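PDB 3AYV: xylose isomerase-like TIM barrel domain-containing protein from Thermus thermophilus, which is of uncharacterised function but binds zinc ions in a TIM barrel and may take part in protection against oxidative stress. Local coordinates for residues V94-I99 / E136-P141; R132-N137 / A182-H187; L157-D162 / G176-L181. All coordinates share one frame; numbering follows the deposited sequence.

Contact 1: V94-I99 / E136-P141. With ZN (zinc ion), chain E; ZN (zinc ion), chain F.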
ATOM      1  N   VAL A  94       4.340   1.208   2.854  1.00 12.00           N
ATOM      2  CA  VAL A  94       2.962   1.653   2.595  1.00 11.25           C
ATOM      3  C   VAL A  94       2.152   1.457   3.868  1.00 10.68           C
ATOM      4  O   VAL A  94       2.334   0.454   4.575  1.00 11.54           O
ATOM      5  CB  VAL A  94       2.318   0.803   1.471  1.00 11.88           C
ATOM      6  CG1 VAL A  94       0.870   1.246   1.223  1.00 13.96           C
ATOM      7  CG2 VAL A  94       3.133   0.926   0.158  1.00 12.30           C
ATOM      8  N   PHE A  95       1.235   2.396   4.147  1.00  9.96           N
ATOM      9  CA  PHE A  95       0.411   2.292   5.353  1.00 10.75           C
ATOM     10  C   PHE A  95      -0.968   2.895   5.053  1.00 10.20           C
ATOM     11  O   PHE A  95      -1.156   3.618   4.050  1.00 10.30           O
ATOM     12  CB  PHE A  95       1.097   2.975   6.565  1.00 11.20           C
ATOM     13  CG  PHE A  95       1.035   4.479   6.513  1.00 12.64           C
ATOM     14  CD1 PHE A  95       1.943   5.193   5.731  1.00 14.46           C
ATOM     15  CD2 PHE A  95       0.062   5.183   7.233  1.00 14.36           C
ATOM     16  CE1 PHE A  95       1.874   6.578   5.641  1.00 13.91           C
ATOM     17  CE2 PHE A  95      -0.016   6.586   7.160  1.00 13.70           C
ATOM     18  CZ  PHE A  95       0.898   7.283   6.361  1.00 15.39           C
ATOM     19  N   HIS A  96      -1.950   2.548   5.888  1.00 10.49           N
ATOM     20  CA  HIS A  96      -3.311   3.080   5.746  1.00 10.86           C
ATOM     21  C   HIS A  96      -3.534   4.239   6.705  1.00 10.34           C
ATOM     22  O   HIS A  96      -2.825   4.346   7.706  1.00 10.88           O
ATOM     23  CB  HIS A  96      -4.330   1.998   6.160  1.00 10.65           C
ATOM     24  CG  HIS A  96      -4.393   0.835   5.227  1.00 13.99           C
ATOM     25  ND1 HIS A  96      -5.311  -0.183   5.391  1.00 16.52           N
ATOM     26  CD2 HIS A  96      -3.689   0.528   4.115  1.00 17.66           C
ATOM     27  CE1 HIS A  96      -5.149  -1.080   4.433  1.00 17.17           C
ATOM     28  NE2 HIS A  96      -4.165  -0.679   3.655  1.00 18.45           N
ATOM     29  N   SER A  97      -4.552   5.071   6.447  1.00  9.95           N
ATOM     30  CA  SER A  97      -4.816   6.220   7.355  1.00 10.56           C
ATOM     31  C   SER A  97      -5.383   5.840   8.731  1.00 11.34           C
ATOM     32  O   SER A  97      -5.318   6.647   9.677  1.00 11.74           O
ATOM     33  CB  SER A  97      -5.738   7.251   6.685  1.00 10.22           C
ATOM     34  OG  SER A  97      -7.097   6.805   6.726  1.00  8.96           O
ATOM     35  N   GLY A  98      -5.968   4.653   8.834  1.00  9.76           N
ATOM     36  CA  GLY A  98      -6.589   4.240  10.091  1.00 10.18           C
ATOM     37  C   GLY A  98      -8.077   4.602  10.156  1.00 10.26           C
ATOM     38  O   GLY A  98      -8.776   4.209  11.103  1.00 10.24           O
ATOM     39  N   ILE A  99      -8.567   5.319   9.148  1.00  8.96           N
ATOM     40  CA  ILE A  99      -9.982   5.770   9.163  1.00  9.29           C
ATOM     41  C   ILE A  99     -10.930   4.536   9.172  1.00 10.29           C
ATOM     42  O   ILE A  99     -10.700   3.581   8.425  1.00 11.43           O
ATOM     43  CB  ILE A  99     -10.284   6.747   8.014  1.00  9.17           C
ATOM     44  CG1 ILE A  99     -11.613   7.488   8.288  1.00  8.44           C
ATOM     45  CG2 ILE A  99     -10.343   5.999   6.620  1.00  9.09           C
ATOM     46  CD1 ILE A  99     -12.031   8.489   7.165  1.00 11.15           C
ATOM     47  N   GLU A 136      -1.813   4.945   1.623  1.00 10.68           N
ATOM     48  CA  GLU A 136      -2.705   4.266   0.663  1.00 11.82           C
ATOM     49  C   GLU A 136      -4.160   4.601   1.007  1.00 11.58           C
ATOM     50  O   GLU A 136      -4.494   4.692   2.198  1.00 11.97           O
ATOM     51  CB  GLU A 136      -2.469   2.757   0.778  1.00 12.28           C
ATOM     52  CG  GLU A 136      -3.331   1.913  -0.092  1.00 14.76           C
ATOM     53  CD  GLU A 136      -3.316   0.447   0.308  1.00 19.01           C
ATOM     54  OE1 GLU A 136      -2.456   0.001   1.078  1.00 18.40           O
ATOM     55  OE2 GLU A 136      -4.182  -0.281  -0.168  1.00 24.83           O
ATOM     56  N   ASN A 137      -5.014   4.827  -0.004  1.00 11.17           N
ATOM     57  CA  ASN A 137      -6.442   5.022   0.296  1.00 10.17           C
ATOM     58  C   ASN A 137      -7.043   3.675   0.719  1.00 10.46           C
ATOM     59  O   ASN A 137      -6.703   2.626   0.153  1.00  9.71           O
ATOM     60  CB  ASN A 137      -7.221   5.588  -0.907  1.00  9.83           C
ATOM     61  CG  ASN A 137      -7.123   4.701  -2.157  1.00 11.18           C
ATOM     62  OD1 ASN A 137      -6.036   4.501  -2.697  1.00 10.73           O
ATOM     63  ND2 ASN A 137      -8.272   4.154  -2.609  1.00 10.11           N
ATOM     64  N   SER A 138      -7.956   3.739   1.686  1.00 10.24           N
ATOM     65  CA  SER A 138      -8.669   2.576   2.182  1.00 10.69           C
ATOM     66  C   SER A 138     -10.169   2.888   2.210  1.00 10.42           C
ATOM     67  O   SER A 138     -10.847   2.691   1.198  1.00 11.45           O
ATOM     68  CB  SER A 138      -8.102   2.129   3.543  1.00 11.08           C
ATOM     69  OG  SER A 138      -8.132   3.182   4.505  1.00 12.65           O
ATOM     70  N   HIS A 139     -10.651   3.492   3.295  1.00  9.91           N
ATOM     71  CA  HIS A 139     -12.063   3.762   3.493  1.00 10.19           C
ATOM     72  C   HIS A 139     -12.460   5.223   3.359  1.00 11.10           C
ATOM     73  O   HIS A 139     -13.615   5.547   3.622  1.00 11.68           O
ATOM     74  CB  HIS A 139     -12.531   3.215   4.872  1.00  9.76           C
ATOM     75  CG  HIS A 139     -12.359   1.738   4.990  1.00 10.59           C
ATOM     76  ND1 HIS A 139     -13.285   0.842   4.500  1.00 12.23           N
ATOM     77  CD2 HIS A 139     -11.331   0.995   5.475  1.00 13.02           C
ATOM     78  CE1 HIS A 139     -12.849  -0.391   4.701  1.00 13.04           C
ATOM     79  NE2 HIS A 139     -11.663  -0.324   5.289  1.00 13.75           N
ATOM     80  N   GLU A 140     -11.532   6.098   2.930  1.00 11.49           N
ATOM     81  CA  GLU A 140     -11.870   7.524   2.804  1.00 11.68           C
ATOM     82  C   GLU A 140     -12.941   7.658   1.729  1.00 11.92           C
ATOM     83  O   GLU A 140     -12.847   7.014   0.684  1.00 11.18           O
ATOM     84  CB  GLU A 140     -10.653   8.407   2.442  1.00 11.62           C
ATOM     85  CG  GLU A 140      -9.521   8.408   3.495  1.00 11.46           C
ATOM     86  CD  GLU A 140      -8.627   7.180   3.404  1.00 13.16           C
ATOM     87  OE1 GLU A 140      -8.807   6.334   2.502  1.00 10.72           O
ATOM     88  OE2 GLU A 140      -7.734   7.044   4.267  1.00 16.19           O
ATOM     89  N   PRO A 141     -13.978   8.453   2.006  1.00 12.33           N
ATOM     90  CA  PRO A 141     -15.019   8.546   0.968  1.00 12.64           C
ATOM     91  C   PRO A 141     -14.586   9.292  -0.310  1.00 12.94           C
ATOM     92  O   PRO A 141     -15.136   9.010  -1.378  1.00 13.40           O
ATOM     93  CB  PRO A 141     -16.205   9.212   1.689  1.00 13.82           C
ATOM     94  CG  PRO A 141     -15.659   9.801   2.967  1.00 12.80           C
ATOM     95  CD  PRO A 141     -14.408   8.984   3.317  1.00 11.11           C
TER
HETATM   96 ZN    ZN E 255      -3.069  -1.694   1.791  1.00 67.65          ZN
HETATM   97 ZN    ZN F 256      -4.017  -1.906  -1.514  1.00 71.78          ZN
HETATM   98  O   HOH W   1      -6.192   4.888   4.111  1.00  9.95           O
HETATM   99  O   HOH W   2      -7.844   2.792   7.248  1.00 15.27           O
HETATM  100  O   HOH W   3      -2.851  -3.188   0.326  1.00 27.13           O
HETATM  101  O   HOH W   4      -4.517  -3.566   2.459  1.00 30.78           O
HETATM  102  O   HOH W   5      -5.202  -3.927  -0.908  1.00 20.80           O
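H96 and E136 meet at a zinc ion. H96 NE2 binds the zinc of chain E at 2.4 Å, and E136 OE1 binds the same ion at 1.9 Å. The two side chains run alongside each other toward the metal. The carboxylate plane stands almost perpendicular to the imidazole (87°), with OE1 at the ring edge. E136 CG is anti to the backbone N (chi1 178°), and the chain runs on extended to the metals. There OE2 binds the zinc of chain F at 2.1 Å, so the carboxylate bridges two ions.

Hydrogen bonds join the backbones and the loops. E136 N donates to F95 O at 2.8 Å. S97 OG donates to E140 OE2 at 2.6 Å, on the anti side and 27° out of the carboxylate plane. The other oxygen, E140 OE1, takes S138 N through its syn lone pair. S97 OG also accepts from I99 N, an ST turn. One water bonds to S97 N, E136 O, S138 OG and E140 OE2.

Van der Waals contacts add to these. I99 CG2 packs on H139 CB at 3.9 Å and near the E140 carboxylate. S138 CB sits over one face of the H96 ring, toward its rim. V94 CG1 touches E136 CB at 3.7 Å.

H55 completes the protein ligands of the chain E zinc. The bridging carboxylate belongs to a multi-zinc site at the C-terminal end of the barrel, where TIM barrels carry their active sites. Strand 92-96 lies between strands 52-55 and 132-136, and the loop after strand 132-136 leads on to helix 147-153.

Contact 2: R132-N137 / A182-H187. With ZN (zinc ion), chain F; ZN (zinc ion), chain E.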
ATOM      1  N   ARG A 132      10.982   5.676   1.777  1.00 13.40           N
ATOM      2  CA  ARG A 132       9.934   6.583   1.310  1.00 13.31           C
ATOM      3  C   ARG A 132       8.575   6.103   1.856  1.00 13.27           C
ATOM      4  O   ARG A 132       8.211   4.950   1.636  1.00 12.95           O
ATOM      5  CB  ARG A 132       9.901   6.564  -0.218  1.00 14.02           C
ATOM      6  CG  ARG A 132       8.737   7.302  -0.886  1.00 13.65           C
ATOM      7  CD  ARG A 132       8.772   8.819  -0.595  1.00 14.74           C
ATOM      8  NE  ARG A 132       7.835   9.549  -1.447  1.00 15.41           N
ATOM      9  CZ  ARG A 132       7.584  10.850  -1.327  1.00 15.58           C
ATOM     10  NH1 ARG A 132       8.219  11.548  -0.397  1.00 15.70           N
ATOM     11  NH2 ARG A 132       6.700  11.455  -2.129  1.00 16.04           N
ATOM     12  N   LEU A 133       7.851   6.982   2.562  1.00 12.76           N
ATOM     13  CA  LEU A 133       6.586   6.597   3.229  1.00 11.80           C
ATOM     14  C   LEU A 133       5.424   6.913   2.323  1.00 11.82           C
ATOM     15  O   LEU A 133       5.348   8.006   1.762  1.00 12.24           O
ATOM     16  CB  LEU A 133       6.418   7.371   4.540  1.00 12.11           C
ATOM     17  CG  LEU A 133       5.413   6.902   5.581  1.00 12.89           C
ATOM     18  CD1 LEU A 133       5.751   5.474   6.085  1.00 12.43           C
ATOM     19  CD2 LEU A 133       5.331   7.865   6.768  1.00 12.67           C
ATOM     20  N   LEU A 134       4.498   5.963   2.181  1.00 11.28           N
ATOM     21  CA  LEU A 134       3.385   6.151   1.250  1.00 11.15           C
ATOM     22  C   LEU A 134       2.084   5.858   1.958  1.00 10.59           C
ATOM     23  O   LEU A 134       1.925   4.799   2.541  1.00 11.30           O
ATOM     24  CB  LEU A 134       3.485   5.213   0.037  1.00 11.82           C
ATOM     25  CG  LEU A 134       4.806   5.265  -0.732  1.00 11.57           C
ATOM     26  CD1 LEU A 134       4.894   4.071  -1.668  1.00 15.78           C
ATOM     27  CD2 LEU A 134       4.871   6.594  -1.500  1.00 11.31           C
ATOM     28  N   LEU A 135       1.152   6.796   1.868  1.00 10.57           N
ATOM     29  CA  LEU A 135      -0.200   6.591   2.398  1.00 10.58           C
ATOM     30  C   LEU A 135      -1.117   6.049   1.314  1.00 10.77           C
ATOM     31  O   LEU A 135      -1.215   6.623   0.225  1.00 10.88           O
ATOM     32  CB  LEU A 135      -0.725   7.950   2.930  1.00 12.27           C
ATOM     33  CG  LEU A 135      -2.173   8.077   3.432  1.00 13.69           C
ATOM     34  CD1 LEU A 135      -2.438   7.026   4.509  1.00 15.38           C
ATOM     35  CD2 LEU A 135      -2.354   9.478   3.956  1.00 13.79           C
ATOM     36  N   GLU A 136      -1.813   4.945   1.623  1.00 10.68           N
ATOM     37  CA  GLU A 136      -2.705   4.266   0.663  1.00 11.82           C
ATOM     38  C   GLU A 136      -4.160   4.601   1.007  1.00 11.58           C
ATOM     39  O   GLU A 136      -4.494   4.692   2.198  1.00 11.97           O
ATOM     40  CB  GLU A 136      -2.469   2.757   0.778  1.00 12.28           C
ATOM     41  CG  GLU A 136      -3.331   1.913  -0.092  1.00 14.76           C
ATOM     42  CD  GLU A 136      -3.316   0.447   0.308  1.00 19.01           C
ATOM     43  OE1 GLU A 136      -2.456   0.001   1.078  1.00 18.40           O
ATOM     44  OE2 GLU A 136      -4.182  -0.281  -0.168  1.00 24.83           O
ATOM     45  N   ASN A 137      -5.014   4.827  -0.004  1.00 11.17           N
ATOM     46  CA  ASN A 137      -6.442   5.022   0.296  1.00 10.17           C
ATOM     47  C   ASN A 137      -7.043   3.675   0.719  1.00 10.46           C
ATOM     48  O   ASN A 137      -6.703   2.626   0.153  1.00  9.71           O
ATOM     49  CB  ASN A 137      -7.221   5.588  -0.907  1.00  9.83           C
ATOM     50  CG  ASN A 137      -7.123   4.701  -2.157  1.00 11.18           C
ATOM     51  OD1 ASN A 137      -6.036   4.501  -2.697  1.00 10.73           O
ATOM     52  ND2 ASN A 137      -8.272   4.154  -2.609  1.00 10.11           N
ATOM     53  N   ALA A 182      -1.766  12.218  -7.690  1.00 16.15           N
ATOM     54  CA  ALA A 182      -0.448  11.909  -8.235  1.00 16.29           C
ATOM     55  C   ALA A 182       0.223  10.706  -7.537  1.00 15.64           C
ATOM     56  O   ALA A 182       1.345  10.800  -7.032  1.00 14.46           O
ATOM     57  CB  ALA A 182       0.465  13.199  -8.253  1.00 16.68           C
ATOM     58  N   PRO A 183      -0.458   9.538  -7.534  1.00 14.54           N
ATOM     59  CA  PRO A 183       0.163   8.367  -6.904  1.00 14.96           C
ATOM     60  C   PRO A 183       1.501   7.991  -7.533  1.00 15.31           C
ATOM     61  O   PRO A 183       1.605   7.904  -8.771  1.00 15.98           O
ATOM     62  CB  PRO A 183      -0.864   7.235  -7.143  1.00 14.51           C
ATOM     63  CG  PRO A 183      -1.685   7.688  -8.312  1.00 15.52           C
ATOM     64  CD  PRO A 183      -1.732   9.214  -8.211  1.00 14.30           C
ATOM     65  N   GLU A 184       2.498   7.746  -6.701  1.00 14.70           N
ATOM     66  CA  GLU A 184       3.765   7.276  -7.205  1.00 15.47           C
ATOM     67  C   GLU A 184       3.859   5.755  -7.160  1.00 15.86           C
ATOM     68  O   GLU A 184       4.834   5.180  -7.642  1.00 16.52           O
ATOM     69  CB  GLU A 184       4.939   7.964  -6.485  1.00 15.75           C
ATOM     70  CG  GLU A 184       5.135   7.576  -5.033  1.00 15.02           C
ATOM     71  CD  GLU A 184       5.969   8.589  -4.274  1.00 16.82           C
ATOM     72  OE1 GLU A 184       7.040   8.192  -3.790  1.00 18.57           O
ATOM     73  OE2 GLU A 184       5.544   9.761  -4.151  1.00 16.87           O
ATOM     74  N   HIS A 185       2.807   5.116  -6.624  1.00 15.57           N
ATOM     75  CA  HIS A 185       2.825   3.699  -6.272  1.00 14.98           C
ATOM     76  C   HIS A 185       1.401   3.250  -6.498  1.00 14.72           C
ATOM     77  O   HIS A 185       0.452   3.934  -6.084  1.00 13.10           O
ATOM     78  CB  HIS A 185       3.170   3.560  -4.788  1.00 14.66           C
ATOM     79  CG  HIS A 185       3.883   2.304  -4.422  1.00 14.09           C
ATOM     80  ND1 HIS A 185       3.287   1.299  -3.690  1.00 16.05           N
ATOM     81  CD2 HIS A 185       5.157   1.907  -4.634  1.00 12.76           C
ATOM     82  CE1 HIS A 185       4.166   0.339  -3.461  1.00 12.48           C
ATOM     83  NE2 HIS A 185       5.306   0.679  -4.042  1.00 17.10           N
ATOM     84  N   LEU A 186       1.226   2.134  -7.198  1.00 14.99           N
ATOM     85  CA  LEU A 186      -0.125   1.653  -7.465  1.00 16.24           C
ATOM     86  C   LEU A 186      -0.312   0.254  -6.953  1.00 17.16           C
ATOM     87  O   LEU A 186       0.560  -0.608  -7.135  1.00 18.20           O
ATOM     88  CB  LEU A 186      -0.487   1.741  -8.957  1.00 17.52           C
ATOM     89  CG  LEU A 186      -0.780   3.200  -9.321  1.00 19.76           C
ATOM     90  CD1 LEU A 186       0.450   3.832  -9.951  1.00 21.22           C
ATOM     91  CD2 LEU A 186      -2.048   3.370 -10.181  1.00 22.63           C
ATOM     92  N   HIS A 187      -1.432   0.053  -6.263  1.00 16.50           N
ATOM     93  CA  HIS A 187      -1.843  -1.273  -5.830  1.00 15.60           C
ATOM     94  C   HIS A 187      -2.866  -1.772  -6.825  1.00 14.91           C
ATOM     95  O   HIS A 187      -3.936  -1.181  -6.977  1.00 15.62           O
ATOM     96  CB  HIS A 187      -2.423  -1.211  -4.418  1.00 15.70           C
ATOM     97  CG  HIS A 187      -1.386  -1.281  -3.344  1.00 15.57           C
ATOM     98  ND1 HIS A 187      -1.709  -1.369  -2.010  1.00 15.71           N
ATOM     99  CD2 HIS A 187      -0.032  -1.310  -3.404  1.00 15.69           C
ATOM    100  CE1 HIS A 187      -0.602  -1.404  -1.286  1.00 17.97           C
ATOM    101  NE2 HIS A 187       0.430  -1.385  -2.108  1.00 17.05           N
TER
HETATM  102 ZN    ZN F 256      -4.017  -1.906  -1.514  1.00 71.78          ZN
HETATM  103 ZN    ZN E 255      -3.069  -1.694   1.791  1.00 67.65          ZN
HETATM  104  O   HOH W   3      -2.851  -3.188   0.326  1.00 27.13           O
HETATM  105  O   HOH W   4      -4.517  -3.566   2.459  1.00 30.78           O
HETATM  106  O   HOH W   5      -5.202  -3.927  -0.908  1.00 20.80           O
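R132 reaches across to E184 and grips it side-on. From CB the chain starts with CG anti to the backbone N (chi1 172°) and bends at chi2. CG then passes 3.5 Å from E184 OE1. CD lies beside the same oxygen. NE donates to E184 OE1 at 2.8 Å, tilted from the carboxylate plane. At the tip, NH2 donates to the syn lone pair of E184 OE2 at 2.9 Å. Guanidinium and carboxylate are nearly coplanar (19°), a two-bond salt bridge that fixes the rotation of both groups. The other nitrogen, NH1, bonds to G155 O.

L134 CD2 lies 3.6 Å from E184 CD. Its CD1 sits over one face of the H185 ring in a CH-pi contact, 3.7 Å from the centroid.

Further on, H187 ND1 binds the zinc of chain F at 2.4 Å, beside E136. The E136 carboxylate stands steeply to the imidazole, at 76°. H187 NE2 bonds to E27 OE1, which helps hold the ring's orientation.

Strands 132-136 and 185-188 flank strand 158-162. L134 meets H185, and E136 meets H187, in the barrel interior. The R132-E184 salt bridge lies at the N-terminal end of the strands. The zinc ligands lie at the C-terminal end, where TIM barrels carry their active sites.

Contact 3: L157-D162 / G176-L181. With ZN (zinc ion), chain F.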
ATOM      1  N   LEU A 157       5.661  12.905   2.133  1.00 15.07           N
ATOM      2  CA  LEU A 157       4.733  11.763   2.173  1.00 14.80           C
ATOM      3  C   LEU A 157       4.165  11.530   0.785  1.00 14.72           C
ATOM      4  O   LEU A 157       3.643  12.457   0.152  1.00 15.53           O
ATOM      5  CB  LEU A 157       3.606  12.069   3.152  1.00 14.00           C
ATOM      6  CG  LEU A 157       2.553  10.999   3.364  1.00 13.29           C
ATOM      7  CD1 LEU A 157       3.224   9.753   3.971  1.00 12.06           C
ATOM      8  CD2 LEU A 157       1.456  11.587   4.272  1.00 13.69           C
ATOM      9  N   GLY A 158       4.255  10.298   0.299  1.00 14.42           N
ATOM     10  CA  GLY A 158       3.705  10.000  -1.016  1.00 13.45           C
ATOM     11  C   GLY A 158       2.340   9.326  -0.884  1.00 13.00           C
ATOM     12  O   GLY A 158       1.888   9.049   0.232  1.00 12.67           O
ATOM     13  N   PHE A 159       1.728   9.045  -2.037  1.00 13.01           N
ATOM     14  CA  PHE A 159       0.405   8.441  -2.133  1.00 13.30           C
ATOM     15  C   PHE A 159       0.461   7.127  -2.932  1.00 13.34           C
ATOM     16  O   PHE A 159       1.113   7.052  -3.984  1.00 13.79           O
ATOM     17  CB  PHE A 159      -0.565   9.434  -2.787  1.00 13.20           C
ATOM     18  CG  PHE A 159      -1.950   8.862  -3.033  1.00 13.75           C
ATOM     19  CD1 PHE A 159      -2.690   8.320  -1.978  1.00 12.45           C
ATOM     20  CD2 PHE A 159      -2.499   8.851  -4.323  1.00 11.67           C
ATOM     21  CE1 PHE A 159      -3.966   7.756  -2.196  1.00 14.80           C
ATOM     22  CE2 PHE A 159      -3.783   8.323  -4.548  1.00 12.83           C
ATOM     23  CZ  PHE A 159      -4.512   7.768  -3.479  1.00 12.59           C
ATOM     24  N   CYS A 160      -0.184   6.091  -2.396  1.00 12.93           N
ATOM     25  CA  CYS A 160      -0.360   4.818  -3.081  1.00 12.39           C
ATOM     26  C   CYS A 160      -1.851   4.676  -3.405  1.00 13.03           C
ATOM     27  O   CYS A 160      -2.685   4.686  -2.492  1.00 12.71           O
ATOM     28  CB  CYS A 160       0.102   3.667  -2.170  1.00 12.71           C
ATOM     29  SG  CYS A 160      -0.298   2.024  -2.885  1.00 13.56           S
ATOM     30  N   PHE A 161      -2.190   4.540  -4.687  1.00 12.05           N
ATOM     31  CA  PHE A 161      -3.584   4.423  -5.090  1.00 12.29           C
ATOM     32  C   PHE A 161      -3.964   2.960  -5.252  1.00 12.89           C
ATOM     33  O   PHE A 161      -3.341   2.219  -6.027  1.00 13.77           O
ATOM     34  CB  PHE A 161      -3.849   5.162  -6.414  1.00 13.13           C
ATOM     35  CG  PHE A 161      -5.270   5.010  -6.955  1.00 12.10           C
ATOM     36  CD1 PHE A 161      -6.387   5.167  -6.133  1.00 12.50           C
ATOM     37  CD2 PHE A 161      -5.477   4.705  -8.309  1.00 13.55           C
ATOM     38  CE1 PHE A 161      -7.673   5.032  -6.659  1.00 12.34           C
ATOM     39  CE2 PHE A 161      -6.748   4.596  -8.845  1.00 13.29           C
ATOM     40  CZ  PHE A 161      -7.862   4.751  -8.016  1.00 13.05           C
ATOM     41  N   ASP A 162      -5.026   2.583  -4.546  1.00 12.68           N
ATOM     42  CA  ASP A 162      -5.654   1.298  -4.699  1.00 12.73           C
ATOM     43  C   ASP A 162      -7.040   1.505  -5.262  1.00 12.33           C
ATOM     44  O   ASP A 162      -7.935   1.946  -4.540  1.00 12.81           O
ATOM     45  CB  ASP A 162      -5.742   0.602  -3.340  1.00 13.30           C
ATOM     46  CG  ASP A 162      -6.225  -0.838  -3.464  1.00 14.92           C
ATOM     47  OD1 ASP A 162      -7.293  -1.100  -4.043  1.00 14.06           O
ATOM     48  OD2 ASP A 162      -5.519  -1.727  -3.000  1.00 16.58           O
ATOM     49  N   GLY A 176     -10.439   8.744 -11.475  1.00 18.13           N
ATOM     50  CA  GLY A 176     -10.000  10.132 -11.793  1.00 17.54           C
ATOM     51  C   GLY A 176      -9.596  11.018 -10.617  1.00 16.93           C
ATOM     52  O   GLY A 176      -8.458  11.487 -10.533  1.00 16.89           O
ATOM     53  N   PRO A 177     -10.532  11.270  -9.696  1.00 17.03           N
ATOM     54  CA  PRO A 177     -10.250  12.139  -8.545  1.00 16.66           C
ATOM     55  C   PRO A 177      -9.060  11.646  -7.705  1.00 16.11           C
ATOM     56  O   PRO A 177      -8.312  12.467  -7.136  1.00 15.82           O
ATOM     57  CB  PRO A 177     -11.566  12.081  -7.754  1.00 16.98           C
ATOM     58  CG  PRO A 177     -12.611  11.896  -8.827  1.00 18.26           C
ATOM     59  CD  PRO A 177     -11.968  10.954  -9.816  1.00 16.99           C
ATOM     60  N   TRP A 178      -8.888  10.320  -7.622  1.00 15.56           N
ATOM     61  CA  TRP A 178      -7.788   9.735  -6.861  1.00 14.75           C
ATOM     62  C   TRP A 178      -6.468   9.864  -7.593  1.00 15.00           C
ATOM     63  O   TRP A 178      -5.431  10.171  -6.992  1.00 15.57           O
ATOM     64  CB  TRP A 178      -8.050   8.264  -6.519  1.00 13.60           C
ATOM     65  CG  TRP A 178      -9.342   8.033  -5.791  1.00 12.82           C
ATOM     66  CD1 TRP A 178     -10.546   7.703  -6.367  1.00 13.09           C
ATOM     67  CD2 TRP A 178      -9.572   8.075  -4.375  1.00 14.17           C
ATOM     68  NE1 TRP A 178     -11.519   7.565  -5.399  1.00 11.89           N
ATOM     69  CE2 TRP A 178     -10.954   7.786  -4.168  1.00 13.52           C
ATOM     70  CE3 TRP A 178      -8.752   8.325  -3.252  1.00 13.47           C
ATOM     71  CZ2 TRP A 178     -11.541   7.748  -2.891  1.00 12.69           C
ATOM     72  CZ3 TRP A 178      -9.346   8.309  -1.968  1.00 12.41           C
ATOM     73  CH2 TRP A 178     -10.732   8.004  -1.808  1.00 11.38           C
ATOM     74  N   LEU A 179      -6.500   9.609  -8.893  1.00 15.16           N
ATOM     75  CA  LEU A 179      -5.321   9.824  -9.740  1.00 15.44           C
ATOM     76  C   LEU A 179      -4.795  11.267  -9.679  1.00 16.33           C
ATOM     77  O   LEU A 179      -3.599  11.498  -9.853  1.00 15.19           O
ATOM     78  CB  LEU A 179      -5.674   9.455 -11.177  1.00 15.73           C
ATOM     79  CG  LEU A 179      -5.885   7.940 -11.339  1.00 15.44           C
ATOM     80  CD1 LEU A 179      -6.440   7.580 -12.737  1.00 15.54           C
ATOM     81  CD2 LEU A 179      -4.607   7.192 -11.047  1.00 17.37           C
ATOM     82  N   ALA A 180      -5.699  12.213  -9.422  1.00 16.90           N
ATOM     83  CA  ALA A 180      -5.323  13.631  -9.290  1.00 16.88           C
ATOM     84  C   ALA A 180      -4.377  13.899  -8.110  1.00 17.39           C
ATOM     85  O   ALA A 180      -3.743  14.964  -8.035  1.00 18.02           O
ATOM     86  CB  ALA A 180      -6.569  14.529  -9.235  1.00 16.91           C
ATOM     87  N   LEU A 181      -4.256  12.931  -7.197  1.00 16.59           N
ATOM     88  CA  LEU A 181      -3.336  13.053  -6.053  1.00 16.55           C
ATOM     89  C   LEU A 181      -1.921  12.651  -6.442  1.00 16.48           C
ATOM     90  O   LEU A 181      -1.010  12.656  -5.621  1.00 16.58           O
ATOM     91  CB  LEU A 181      -3.803  12.177  -4.885  1.00 16.21           C
ATOM     92  CG  LEU A 181      -5.089  12.565  -4.152  1.00 16.44           C
ATOM     93  CD1 LEU A 181      -5.367  11.549  -3.032  1.00 17.77           C
ATOM     94  CD2 LEU A 181      -4.987  13.962  -3.556  1.00 19.66           C
TER
HETATM   95 ZN    ZN F 256      -4.017  -1.906  -1.514  1.00 71.78          ZN
HETATM   96  O   HOH W   3      -2.851  -3.188   0.326  1.00 27.13           O
HETATM   97  O   HOH W   5      -5.202  -3.927  -0.908  1.00 20.80           O
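F159 and F161 of strand 158-162 pack against W178, L179 and L181. L181 CD1 stands over the centre of the F159 ring in a CH-pi contact, 3.9 Å from the centroid. L181 CB touches F159 CD2 at 3.6 Å. W178 CB presses on F161 CE1 at 3.3 Å. The F161 ring and the five-membered ring of W178 are nearly parallel (14°), but their offset leaves little overlap. L179 CD2 reaches F161 CD2 at 3.8 Å. F159 CZ also approaches W178 CE3.

F159 and F161 both turn toward the helix side, and CG anti to the backbone N (chi1 near 175°) sets how each ring leaves the strand. The backbone N of F161 lies over the F159 face opposite L181. W178 NE1 bonds to T172 O, which anchors the indole. L181 N bonds back to W178 O. At the strand end, D162 OD2 binds the zinc of chain F at 2.1 Å.

The outer face of a barrel strand packs here on the surrounding helical layer, as in a beta/alpha barrel. Strand 158-162 lies between strands 132-136 and 185-188. A166 of helix 163-169 touches both F161 and W178. L150 of helix 147-153 packs on F159, and R147 of that helix touches L181.

How the contacts relate
All three contacts are largely buried, with no exposed residue among those that touch. Contact 2 lies within the barrel and nearest the chain centre. Contact 1 sits where strands 92-96 and 132-136 give way to loops. Contact 3 is on the outer side of strand 158-162, against helix 176-179 and the turn after it. Their chemistry follows: metal, carboxylate and water in contact 1, a salt bridge and metal ligands in contact 2, aromatic and aliphatic packing in contact 3. E136 is common to contacts 1 and 2. The zinc of chain F touches all three. A probable bond from C160 N to L135 O links strands 132-136 and 158-162, and one from D162 N to N137 OD1 lies just past the first.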